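Local coordinates for chorismate synthase (Campylobacter jejuni, PDB 1SQ1), which probably catalyses the last step of the shikimate pathway, converting 5-enolpyruvylshikimate-3-phosphate into chorismate and phosphate with the help of reduced FMN, at residues M235-V240 with T290-T295; D201-A206 with D321-V326; V129-G134 with S329-A334. One frame throughout, in Å; residues are numbered along the deposited sequence.

Contact 1 of 3, residues M235-V240 with T290-T295; sequences MGINAV and TYFKPT. With SO4 (sulfate ion), chain B.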
HETATM    1  N   MSE A 235      -4.857   1.149  19.696  1.00 52.30           N
HETATM    2  CA  MSE A 235      -5.533   2.461  19.801  1.00 53.72           C
HETATM    3  C   MSE A 235      -6.758   2.442  18.897  1.00 53.66           C
HETATM    4  O   MSE A 235      -7.772   3.068  19.197  1.00 54.73           O
HETATM    5  CB  MSE A 235      -4.621   3.608  19.333  1.00 57.07           C
HETATM    6  CG  MSE A 235      -3.705   4.249  20.380  1.00 65.14           C
HETATM    7 SE   MSE A 235      -4.617   5.274  21.742  1.00 71.20          SE
HETATM    8  CE  MSE A 235      -6.202   5.684  20.727  1.00 74.84           C
ATOM      9  N   GLY A 236      -6.646   1.733  17.777  1.00 52.86           N
ATOM     10  CA  GLY A 236      -7.753   1.644  16.841  1.00 54.55           C
ATOM     11  C   GLY A 236      -8.998   0.986  17.419  1.00 54.72           C
ATOM     12  O   GLY A 236     -10.113   1.202  16.938  1.00 54.68           O
ATOM     13  N   ILE A 237      -8.805   0.171  18.450  1.00 54.39           N
ATOM     14  CA  ILE A 237      -9.911  -0.515  19.087  1.00 54.81           C
ATOM     15  C   ILE A 237     -10.871   0.492  19.706  1.00 57.92           C
ATOM     16  O   ILE A 237     -10.449   1.527  20.225  1.00 61.07           O
ATOM     17  CB  ILE A 237      -9.421  -1.464  20.193  1.00 52.21           C
ATOM     18  CG1 ILE A 237      -8.508  -2.528  19.583  1.00 50.28           C
ATOM     19  CG2 ILE A 237     -10.628  -2.079  20.912  1.00 51.32           C
ATOM     20  CD1 ILE A 237      -8.079  -3.633  20.527  1.00 45.24           C
ATOM     21  N   ASN A 238     -12.163   0.189  19.651  1.00 57.88           N
ATOM     22  CA  ASN A 238     -13.165   1.066  20.226  1.00 57.40           C
ATOM     23  C   ASN A 238     -12.928   1.282  21.694  1.00 56.14           C
ATOM     24  O   ASN A 238     -12.568   0.357  22.413  1.00 56.36           O
ATOM     25  CB  ASN A 238     -14.555   0.480  20.058  1.00 61.01           C
ATOM     26  CG  ASN A 238     -15.247   0.998  18.831  1.00 67.13           C
ATOM     27  OD1 ASN A 238     -16.287   1.655  18.929  1.00 71.80           O
ATOM     28  ND2 ASN A 238     -14.671   0.723  17.658  1.00 68.47           N
ATOM     29  N   ALA A 239     -13.142   2.511  22.135  1.00 55.50           N
ATOM     30  CA  ALA A 239     -12.992   2.860  23.534  1.00 53.13           C
ATOM     31  C   ALA A 239     -11.563   3.007  24.038  1.00 51.76           C
ATOM     32  O   ALA A 239     -11.361   3.441  25.163  1.00 52.98           O
ATOM     33  CB  ALA A 239     -13.740   1.839  24.387  1.00 51.81           C
ATOM     34  N   VAL A 240     -10.569   2.664  23.227  1.00 51.21           N
ATOM     35  CA  VAL A 240      -9.193   2.768  23.690  1.00 50.60           C
ATOM     36  C   VAL A 240      -8.663   4.190  23.653  1.00 51.44           C
ATOM     37  O   VAL A 240      -8.768   4.878  22.637  1.00 54.11           O
ATOM     38  CB  VAL A 240      -8.255   1.859  22.879  1.00 49.34           C
ATOM     39  CG1 VAL A 240      -6.815   2.116  23.285  1.00 48.54           C
ATOM     40  CG2 VAL A 240      -8.608   0.394  23.128  1.00 48.17           C
ATOM     41  N   THR A 290      -3.483  -1.952  27.295  1.00 52.72           N
ATOM     42  CA  THR A 290      -4.504  -1.165  26.599  1.00 53.00           C
ATOM     43  C   THR A 290      -5.574  -0.673  27.578  1.00 52.83           C
ATOM     44  O   THR A 290      -6.273  -1.472  28.210  1.00 53.11           O
ATOM     45  CB  THR A 290      -5.221  -1.996  25.533  1.00 52.20           C
ATOM     46  OG1 THR A 290      -4.259  -2.541  24.635  1.00 54.75           O
ATOM     47  CG2 THR A 290      -6.180  -1.135  24.750  1.00 55.38           C
ATOM     48  N   TYR A 291      -5.720   0.644  27.675  1.00 53.09           N
ATOM     49  CA  TYR A 291      -6.696   1.246  28.569  1.00 52.26           C
ATOM     50  C   TYR A 291      -7.983   1.669  27.887  1.00 51.61           C
ATOM     51  O   TYR A 291      -7.993   2.534  27.018  1.00 51.27           O
ATOM     52  CB  TYR A 291      -6.060   2.439  29.256  1.00 51.93           C
ATOM     53  CG  TYR A 291      -4.842   2.040  30.031  1.00 52.71           C
ATOM     54  CD1 TYR A 291      -4.952   1.504  31.309  1.00 52.23           C
ATOM     55  CD2 TYR A 291      -3.582   2.132  29.461  1.00 53.16           C
ATOM     56  CE1 TYR A 291      -3.832   1.067  31.997  1.00 52.16           C
ATOM     57  CE2 TYR A 291      -2.457   1.695  30.140  1.00 53.06           C
ATOM     58  CZ  TYR A 291      -2.590   1.164  31.403  1.00 52.02           C
ATOM     59  OH  TYR A 291      -1.479   0.707  32.058  1.00 51.70           O
ATOM     60  N   PHE A 292      -9.074   1.056  28.312  1.00 51.93           N
ATOM     61  CA  PHE A 292     -10.376   1.351  27.761  1.00 53.71           C
ATOM     62  C   PHE A 292     -11.149   2.380  28.586  1.00 56.27           C
ATOM     63  O   PHE A 292     -11.140   2.355  29.824  1.00 57.39           O
ATOM     64  CB  PHE A 292     -11.202   0.074  27.669  1.00 51.81           C
ATOM     65  CG  PHE A 292     -10.733  -0.886  26.614  1.00 51.35           C
ATOM     66  CD1 PHE A 292      -9.552  -1.607  26.777  1.00 50.34           C
ATOM     67  CD2 PHE A 292     -11.506  -1.112  25.482  1.00 48.37           C
ATOM     68  CE1 PHE A 292      -9.149  -2.529  25.832  1.00 51.33           C
ATOM     69  CE2 PHE A 292     -11.111  -2.034  24.529  1.00 50.37           C
ATOM     70  CZ  PHE A 292      -9.932  -2.750  24.705  1.00 52.15           C
ATOM     71  N   LYS A 293     -11.833   3.283  27.890  1.00 56.86           N
ATOM     72  CA  LYS A 293     -12.630   4.301  28.559  1.00 57.55           C
ATOM     73  C   LYS A 293     -14.013   3.714  28.777  1.00 58.68           C
ATOM     74  O   LYS A 293     -14.346   2.668  28.211  1.00 59.23           O
ATOM     75  CB  LYS A 293     -12.743   5.551  27.687  1.00 56.18           C
ATOM     76  CG  LYS A 293     -13.724   5.428  26.523  1.00 54.41           C
ATOM     77  CD  LYS A 293     -13.792   6.712  25.687  1.00 52.41           C
ATOM     78  CE  LYS A 293     -14.846   6.598  24.589  1.00 53.31           C
ATOM     79  NZ  LYS A 293     -15.096   7.907  23.936  1.00 54.76           N
ATOM     80  N   PRO A 294     -14.833   4.364  29.614  1.00 59.43           N
ATOM     81  CA  PRO A 294     -16.174   3.830  29.839  1.00 61.49           C
ATOM     82  C   PRO A 294     -17.029   3.969  28.583  1.00 64.03           C
ATOM     83  O   PRO A 294     -16.973   4.978  27.875  1.00 64.01           O
ATOM     84  CB  PRO A 294     -16.693   4.667  31.006  1.00 60.00           C
ATOM     85  CG  PRO A 294     -15.924   5.945  30.880  1.00 60.26           C
ATOM     86  CD  PRO A 294     -14.547   5.467  30.544  1.00 58.51           C
ATOM     87  N   THR A 295     -17.801   2.925  28.311  1.00 67.45           N
ATOM     88  CA  THR A 295     -18.697   2.861  27.161  1.00 71.25           C
ATOM     89  C   THR A 295     -19.520   4.138  27.050  1.00 73.11           C
ATOM     90  O   THR A 295     -20.151   4.557  28.019  1.00 74.17           O
ATOM     91  CB  THR A 295     -19.670   1.700  27.323  1.00 72.87           C
ATOM     92  OG1 THR A 295     -19.055   0.670  28.109  1.00 73.59           O
ATOM     93  CG2 THR A 295     -20.053   1.150  25.970  1.00 74.96           C
TER
HETATM   94  S   SO4 B 401     -13.333   5.831  20.642  1.00 69.29           S
HETATM   95  O1  SO4 B 401     -14.689   5.289  20.405  1.00 65.98           O
HETATM   96  O2  SO4 B 401     -12.957   6.779  19.559  1.00 70.16           O
HETATM   97  O3  SO4 B 401     -13.295   6.546  21.934  1.00 70.00           O
HETATM   98  O4  SO4 B 401     -12.359   4.720  20.660  1.00 70.37           O
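Ala-239 and Lys-293 are joined twice, once directly through their backbones and once through a sulfate ion. In the direct link Lys-293 N donates to Ala-239 O over 2.8 Å with a nearly straight N-H...O angle of 166°. In the other, Ala-239 N donates to O4 of the sulfate, 2.8 Å away, in a bent bond (130°), and Lys-293 NZ makes a weak bond of 3.0 Å to its O3. The lysine reaches the ion because its chain is fully extended beyond CG (chi2 -180°), running past the Ala-239 carbonyl. Gly-278 of the second subunit adds its own N-H to the ion. The sulfate probably came from the crystallisation liquor, but Asn-238, Ala-239 and Lys-293 are all predicted to bind FMN, so an anion here is consistent with a cofactor pocket at the subunit boundary.

The anion lies beside a turn and a strand end. Ile-237 to Val-240 form a type II beta turn, and the chain leaves it as strand 240-245, the outermost strand, within this chain, of an antiparallel sheet, with Val-240 and Phe-292 a non-hydrogen-bonded pair. Their side chains share one face of the sheet: Val-240 CG2 sits over the centre of the Phe-292 ring, 3.8 Å from its centroid in a CH-pi contact, and also meets Thr-290 CG2. Ile-237 CG2 approaches the ring obliquely at CE2, 3.6 Å away, while Ala-239 CB meets CD2. Ile-237, the first residue of the turn, also rests on helix 325-346 through Val-331, Ala-332 and Met-335.

Contact 2 of 3, residues D201-A206 with D321-V326; sequences DSVGAA and DPCVGV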
ATOM      1  N   ASP A 201     -25.067   3.357  33.895  1.00 69.44           N
ATOM      2  CA  ASP A 201     -23.853   4.106  33.582  1.00 68.59           C
ATOM      3  C   ASP A 201     -22.816   3.091  33.104  1.00 68.88           C
ATOM      4  O   ASP A 201     -23.111   1.897  33.001  1.00 69.32           O
ATOM      5  CB  ASP A 201     -23.348   4.837  34.835  1.00 67.49           C
ATOM      6  CG  ASP A 201     -22.408   5.985  34.509  1.00 68.58           C
ATOM      7  OD1 ASP A 201     -21.878   6.599  35.470  1.00 66.37           O
ATOM      8  OD2 ASP A 201     -22.208   6.274  33.302  1.00 67.50           O
ATOM      9  N   SER A 202     -21.609   3.555  32.804  1.00 67.78           N
ATOM     10  CA  SER A 202     -20.558   2.658  32.346  1.00 66.69           C
ATOM     11  C   SER A 202     -19.278   2.942  33.122  1.00 66.85           C
ATOM     12  O   SER A 202     -19.223   3.895  33.909  1.00 66.94           O
ATOM     13  CB  SER A 202     -20.310   2.863  30.858  1.00 65.50           C
ATOM     14  OG  SER A 202     -19.793   4.160  30.626  1.00 67.55           O
ATOM     15  N   VAL A 203     -18.256   2.116  32.902  1.00 65.73           N
ATOM     16  CA  VAL A 203     -16.970   2.282  33.581  1.00 64.97           C
ATOM     17  C   VAL A 203     -15.812   1.799  32.723  1.00 64.20           C
ATOM     18  O   VAL A 203     -15.942   0.810  32.012  1.00 64.25           O
ATOM     19  CB  VAL A 203     -16.933   1.506  34.908  1.00 64.59           C
ATOM     20  CG1 VAL A 203     -17.266   0.056  34.657  1.00 64.90           C
ATOM     21  CG2 VAL A 203     -15.556   1.637  35.548  1.00 63.76           C
ATOM     22  N   GLY A 204     -14.681   2.498  32.805  1.00 63.80           N
ATOM     23  CA  GLY A 204     -13.508   2.116  32.033  1.00 63.80           C
ATOM     24  C   GLY A 204     -12.844   0.846  32.541  1.00 63.29           C
ATOM     25  O   GLY A 204     -13.322   0.236  33.500  1.00 64.45           O
ATOM     26  N   ALA A 205     -11.748   0.445  31.893  1.00 61.68           N
ATOM     27  CA  ALA A 205     -10.999  -0.759  32.273  1.00 59.47           C
ATOM     28  C   ALA A 205      -9.581  -0.770  31.688  1.00 57.50           C
ATOM     29  O   ALA A 205      -9.329  -0.152  30.658  1.00 56.75           O
ATOM     30  CB  ALA A 205     -11.754  -2.007  31.829  1.00 57.51           C
ATOM     31  N   ALA A 206      -8.665  -1.466  32.358  1.00 55.87           N
ATOM     32  CA  ALA A 206      -7.276  -1.573  31.911  1.00 55.27           C
ATOM     33  C   ALA A 206      -6.941  -3.018  31.500  1.00 55.72           C
ATOM     34  O   ALA A 206      -6.987  -3.937  32.326  1.00 55.92           O
ATOM     35  CB  ALA A 206      -6.345  -1.115  33.014  1.00 50.35           C
ATOM     36  N   ASP A 321     -23.454  -2.080  27.516  1.00 99.31           N
ATOM     37  CA  ASP A 321     -22.240  -2.648  28.086  1.00 95.44           C
ATOM     38  C   ASP A 321     -21.654  -1.668  29.098  1.00 92.20           C
ATOM     39  O   ASP A 321     -21.063  -0.652  28.726  1.00 91.50           O
ATOM     40  CB  ASP A 321     -21.200  -2.953  26.998  1.00 94.85           C
ATOM     41  CG  ASP A 321     -20.150  -3.964  27.460  1.00 94.52           C
ATOM     42  OD1 ASP A 321     -19.825  -3.981  28.670  1.00 91.94           O
ATOM     43  OD2 ASP A 321     -19.640  -4.729  26.611  1.00 94.59           O
ATOM     44  N   PRO A 322     -21.826  -1.960  30.397  1.00 88.21           N
ATOM     45  CA  PRO A 322     -21.320  -1.117  31.478  1.00 85.13           C
ATOM     46  C   PRO A 322     -19.800  -1.112  31.561  1.00 82.82           C
ATOM     47  O   PRO A 322     -19.212  -0.311  32.284  1.00 82.57           O
ATOM     48  CB  PRO A 322     -21.964  -1.734  32.710  1.00 86.16           C
ATOM     49  CG  PRO A 322     -22.028  -3.178  32.352  1.00 86.10           C
ATOM     50  CD  PRO A 322     -22.555  -3.118  30.945  1.00 87.02           C
ATOM     51  N   CYS A 323     -19.169  -2.020  30.827  1.00 80.51           N
ATOM     52  CA  CYS A 323     -17.716  -2.109  30.824  1.00 77.76           C
ATOM     53  C   CYS A 323     -17.248  -2.879  29.611  1.00 76.01           C
ATOM     54  O   CYS A 323     -17.026  -4.086  29.683  1.00 76.62           O
ATOM     55  CB  CYS A 323     -17.217  -2.812  32.081  1.00 77.00           C
ATOM     56  SG  CYS A 323     -15.427  -2.945  32.124  1.00 74.44           S
ATOM     57  N   VAL A 324     -17.083  -2.174  28.501  1.00 73.72           N
ATOM     58  CA  VAL A 324     -16.671  -2.804  27.259  1.00 71.39           C
ATOM     59  C   VAL A 324     -15.203  -3.212  27.265  1.00 69.22           C
ATOM     60  O   VAL A 324     -14.740  -3.891  26.357  1.00 68.67           O
ATOM     61  CB  VAL A 324     -16.960  -1.873  26.060  1.00 72.41           C
ATOM     62  CG1 VAL A 324     -16.044  -0.648  26.099  1.00 72.46           C
ATOM     63  CG2 VAL A 324     -16.809  -2.637  24.766  1.00 73.80           C
ATOM     64  N   GLY A 325     -14.470  -2.796  28.290  1.00 68.04           N
ATOM     65  CA  GLY A 325     -13.068  -3.166  28.386  1.00 67.34           C
ATOM     66  C   GLY A 325     -12.894  -4.664  28.598  1.00 68.57           C
ATOM     67  O   GLY A 325     -11.801  -5.203  28.430  1.00 68.35           O
ATOM     68  N   VAL A 326     -13.965  -5.351  28.982  1.00 69.68           N
ATOM     69  CA  VAL A 326     -13.883  -6.787  29.182  1.00 69.23           C
ATOM     70  C   VAL A 326     -13.886  -7.437  27.811  1.00 69.77           C
ATOM     71  O   VAL A 326     -12.952  -8.157  27.478  1.00 72.45           O
ATOM     72  CB  VAL A 326     -15.062  -7.321  30.028  1.00 68.57           C
ATOM     73  CG1 VAL A 326     -15.119  -8.839  29.948  1.00 68.21           C
ATOM     74  CG2 VAL A 326     -14.886  -6.899  31.476  1.00 66.67           C
TER
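Pro-322 and Val-203 are joined where the loop leading into helix 325-346 runs alongside the approach to strand 205-212, in the same direction. An Asx turn shapes that loop: Asp-321 OD1 accepts from Cys-323 N, and within this turn the Pro-322 carbonyl is directed at Val-203. Val-203 N donates to this carbonyl O over 2.7 Å. The bond is bent, with 135° at the hydrogen, and the donor is tilted from the carbonyl plane. Ser-202 CA adds a C-H...O approach to the same oxygen.

Around this bond the side chains are disposed in a short row. Val-203 holds CG1 between its backbone N and carbonyl carbon (chi1 55°), which brings that methyl close to the Pro-322 carbonyl and to 3.9 Å from Cys-323 CB. Cys-323 in turn swings SG away from its own backbone N (chi1 -180°), so that the sulfur extends alongside 203-205 to Ala-205 CB, 3.8 Å away. At the other end of the row the Pro-322 ring offers its CB to the Asp-201 carbonyl, and Ile-193 of helix 186-198 covers both Pro-322 and Cys-323.

Two polar side chains of 201-206 find their partners beyond the contact. Ser-202 OG is hydrogen-bonded to the carbonyl O of Thr-295, a residue predicted to bind FMN, and Asp-201 OD1 is hydrogen-bonded to Ser-257 of the second subunit. Gly-325 has no side chain, and the Ala-205 methyl lies against its backbone, CB to CA 3.9 Å.

Contact 3 of 3, residues V129-G134 with S329-A334; sequences VARVAG and SVVASA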
ATOM      1  N   VAL A 129     -16.714  -8.622  16.150  1.00 70.10           N
ATOM      2  CA  VAL A 129     -16.863 -10.043  15.816  1.00 67.83           C
ATOM      3  C   VAL A 129     -15.868 -10.458  14.733  1.00 66.62           C
ATOM      4  O   VAL A 129     -15.229 -11.512  14.823  1.00 66.63           O
ATOM      5  CB  VAL A 129     -18.281 -10.351  15.303  1.00 67.74           C
ATOM      6  CG1 VAL A 129     -18.385 -11.822  14.908  1.00 67.37           C
ATOM      7  CG2 VAL A 129     -19.298 -10.010  16.370  1.00 68.24           C
ATOM      8  N   ALA A 130     -15.755  -9.626  13.703  1.00 63.93           N
ATOM      9  CA  ALA A 130     -14.841  -9.887  12.607  1.00 61.14           C
ATOM     10  C   ALA A 130     -13.389  -9.866  13.102  1.00 59.18           C
ATOM     11  O   ALA A 130     -12.653 -10.826  12.896  1.00 58.43           O
ATOM     12  CB  ALA A 130     -15.051  -8.854  11.504  1.00 59.30           C
ATOM     13  N   ARG A 131     -12.987  -8.786  13.767  1.00 56.87           N
ATOM     14  CA  ARG A 131     -11.622  -8.663  14.264  1.00 54.64           C
ATOM     15  C   ARG A 131     -11.213  -9.924  15.007  1.00 54.99           C
ATOM     16  O   ARG A 131     -10.078 -10.380  14.890  1.00 54.06           O
ATOM     17  CB  ARG A 131     -11.509  -7.453  15.188  1.00 53.67           C
ATOM     18  CG  ARG A 131     -12.316  -6.244  14.713  1.00 54.43           C
ATOM     19  CD  ARG A 131     -12.255  -5.070  15.686  1.00 52.70           C
ATOM     20  NE  ARG A 131     -10.968  -4.386  15.671  1.00 53.55           N
ATOM     21  CZ  ARG A 131     -10.787  -3.140  15.251  1.00 55.22           C
ATOM     22  NH1 ARG A 131      -9.574  -2.601  15.275  1.00 58.24           N
ATOM     23  NH2 ARG A 131     -11.816  -2.428  14.814  1.00 56.14           N
ATOM     24  N   VAL A 132     -12.141 -10.489  15.777  1.00 56.47           N
ATOM     25  CA  VAL A 132     -11.871 -11.719  16.528  1.00 56.20           C
ATOM     26  C   VAL A 132     -11.684 -12.918  15.576  1.00 56.60           C
ATOM     27  O   VAL A 132     -10.675 -13.624  15.656  1.00 56.63           O
ATOM     28  CB  VAL A 132     -13.015 -12.020  17.527  1.00 55.79           C
ATOM     29  CG1 VAL A 132     -12.723 -13.301  18.306  1.00 55.21           C
ATOM     30  CG2 VAL A 132     -13.169 -10.857  18.480  1.00 55.47           C
ATOM     31  N   ALA A 133     -12.637 -13.150  14.677  1.00 55.32           N
ATOM     32  CA  ALA A 133     -12.499 -14.254  13.735  1.00 56.74           C
ATOM     33  C   ALA A 133     -11.120 -14.190  13.082  1.00 57.39           C
ATOM     34  O   ALA A 133     -10.332 -15.135  13.171  1.00 58.17           O
ATOM     35  CB  ALA A 133     -13.575 -14.180  12.668  1.00 56.35           C
ATOM     36  N   GLY A 134     -10.838 -13.061  12.433  1.00 57.43           N
ATOM     37  CA  GLY A 134      -9.564 -12.864  11.761  1.00 57.01           C
ATOM     38  C   GLY A 134      -8.357 -13.140  12.639  1.00 56.91           C
ATOM     39  O   GLY A 134      -7.431 -13.832  12.218  1.00 58.17           O
ATOM     40  N   SER A 329     -10.806  -6.845  25.825  1.00 58.04           N
ATOM     41  CA  SER A 329      -9.578  -7.586  26.067  1.00 56.65           C
ATOM     42  C   SER A 329      -9.489  -8.702  25.033  1.00 56.69           C
ATOM     43  O   SER A 329      -8.403  -9.008  24.536  1.00 57.34           O
ATOM     44  CB  SER A 329      -9.573  -8.196  27.462  1.00 56.02           C
ATOM     45  OG  SER A 329     -10.410  -9.338  27.509  1.00 58.16           O
ATOM     46  N   VAL A 330     -10.634  -9.306  24.705  1.00 54.88           N
ATOM     47  CA  VAL A 330     -10.664 -10.383  23.713  1.00 54.28           C
ATOM     48  C   VAL A 330     -10.243  -9.865  22.333  1.00 53.95           C
ATOM     49  O   VAL A 330      -9.603 -10.576  21.558  1.00 54.42           O
ATOM     50  CB  VAL A 330     -12.084 -11.017  23.581  1.00 52.93           C
ATOM     51  CG1 VAL A 330     -12.032 -12.208  22.634  1.00 50.74           C
ATOM     52  CG2 VAL A 330     -12.611 -11.443  24.935  1.00 50.30           C
ATOM     53  N   VAL A 331     -10.618  -8.625  22.033  1.00 54.06           N
ATOM     54  CA  VAL A 331     -10.285  -8.006  20.759  1.00 54.31           C
ATOM     55  C   VAL A 331      -8.825  -7.560  20.755  1.00 56.26           C
ATOM     56  O   VAL A 331      -8.136  -7.696  19.741  1.00 57.23           O
ATOM     57  CB  VAL A 331     -11.194  -6.797  20.474  1.00 53.27           C
ATOM     58  CG1 VAL A 331     -10.756  -6.103  19.201  1.00 51.27           C
ATOM     59  CG2 VAL A 331     -12.636  -7.260  20.356  1.00 51.16           C
ATOM     60  N   ALA A 332      -8.350  -7.035  21.881  1.00 56.28           N
ATOM     61  CA  ALA A 332      -6.960  -6.610  21.974  1.00 56.06           C
ATOM     62  C   ALA A 332      -6.069  -7.810  21.648  1.00 57.16           C
ATOM     63  O   ALA A 332      -4.974  -7.650  21.107  1.00 57.24           O
ATOM     64  CB  ALA A 332      -6.662  -6.095  23.361  1.00 54.51           C
ATOM     65  N   SER A 333      -6.540  -9.014  21.967  1.00 56.94           N
ATOM     66  CA  SER A 333      -5.760 -10.213  21.665  1.00 57.90           C
ATOM     67  C   SER A 333      -5.729 -10.452  20.162  1.00 58.03           C
ATOM     68  O   SER A 333      -4.659 -10.581  19.573  1.00 57.92           O
ATOM     69  CB  SER A 333      -6.341 -11.448  22.361  1.00 57.34           C
ATOM     70  OG  SER A 333      -5.892 -11.540  23.703  1.00 57.69           O
ATOM     71  N   ALA A 334      -6.912 -10.502  19.548  1.00 58.09           N
ATOM     72  CA  ALA A 334      -7.027 -10.724  18.111  1.00 56.96           C
ATOM     73  C   ALA A 334      -6.131  -9.768  17.332  1.00 56.24           C
ATOM     74  O   ALA A 334      -5.375 -10.194  16.465  1.00 56.00           O
ATOM     75  CB  ALA A 334      -8.476 -10.561  17.674  1.00 57.00           C
TER
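Val-132 and Val-331 face each other through a single methyl apiece, and both owe this to the same rotamer. In each, CG1 lies opposite the backbone N (chi1 -180° in Val-132, 175° in Val-331), which leaves CG2 beside that N. The two CG2 methyls meet at 4.1 Å, and the side chains cross at about a right angle. The other branch of Val-331 is used as well: its CG1 receives Arg-131, whose NE stands 3.9 Å away, with CD almost as close.

Arg-131 reaches over this valine by a bent chain. It is extended at chi2 and then turns at chi3 (73°), which carries the guanidinium past the methyl, to which it is inclined obliquely. Its charge is answered by Glu-127, which forms a salt bridge with NH2, and Tyr-223 of the second subunit packs on the same side chain. Ala-334, the smallest side chain in the interface, has its CB directed toward the partner helix. This CB approaches the Arg-131 carbonyl O and lies 3.8 Å from Val-132 CA, which is where the two backbones run nearest.

Alanine, two valines and the aliphatic part of an arginine pack the two helices together, the axes passing 8.4 Å apart at 46°. Helix 128-143 lies on strands 9-13 and 21-26 through Ala-130 and flanks helix 36-45 through Val-129 and Val-132. On the other side of the pair, Ser-333 of helix 325-346 bonds to Ser-151 of strand 148-156, so the two helices form part of a layer between two antiparallel sheets.

In the fold
From the N terminus, the chain first opens the loop of contact 3 at helix 128-143, then that of contact 2 at the approach to strand 205-212, then that of contact 1 after helix 226-235. The loops close in reverse order at 290-295, 321-326 and 329-334, so contact 1 nests within contact 2 and contact 2 within contact 3, with no crossing. Contacts 1 and 2 share one sheet, where strands 205-212 and 286-292 are neighbours, and both touch the second subunit. Contact 2 lies in the loop leading into helix 325-346 and contact 3 further along that helix, linking that sheet to helix 128-143. Contacts 1 and 3 meet where Ile-237 CD1 packs on Ala-332.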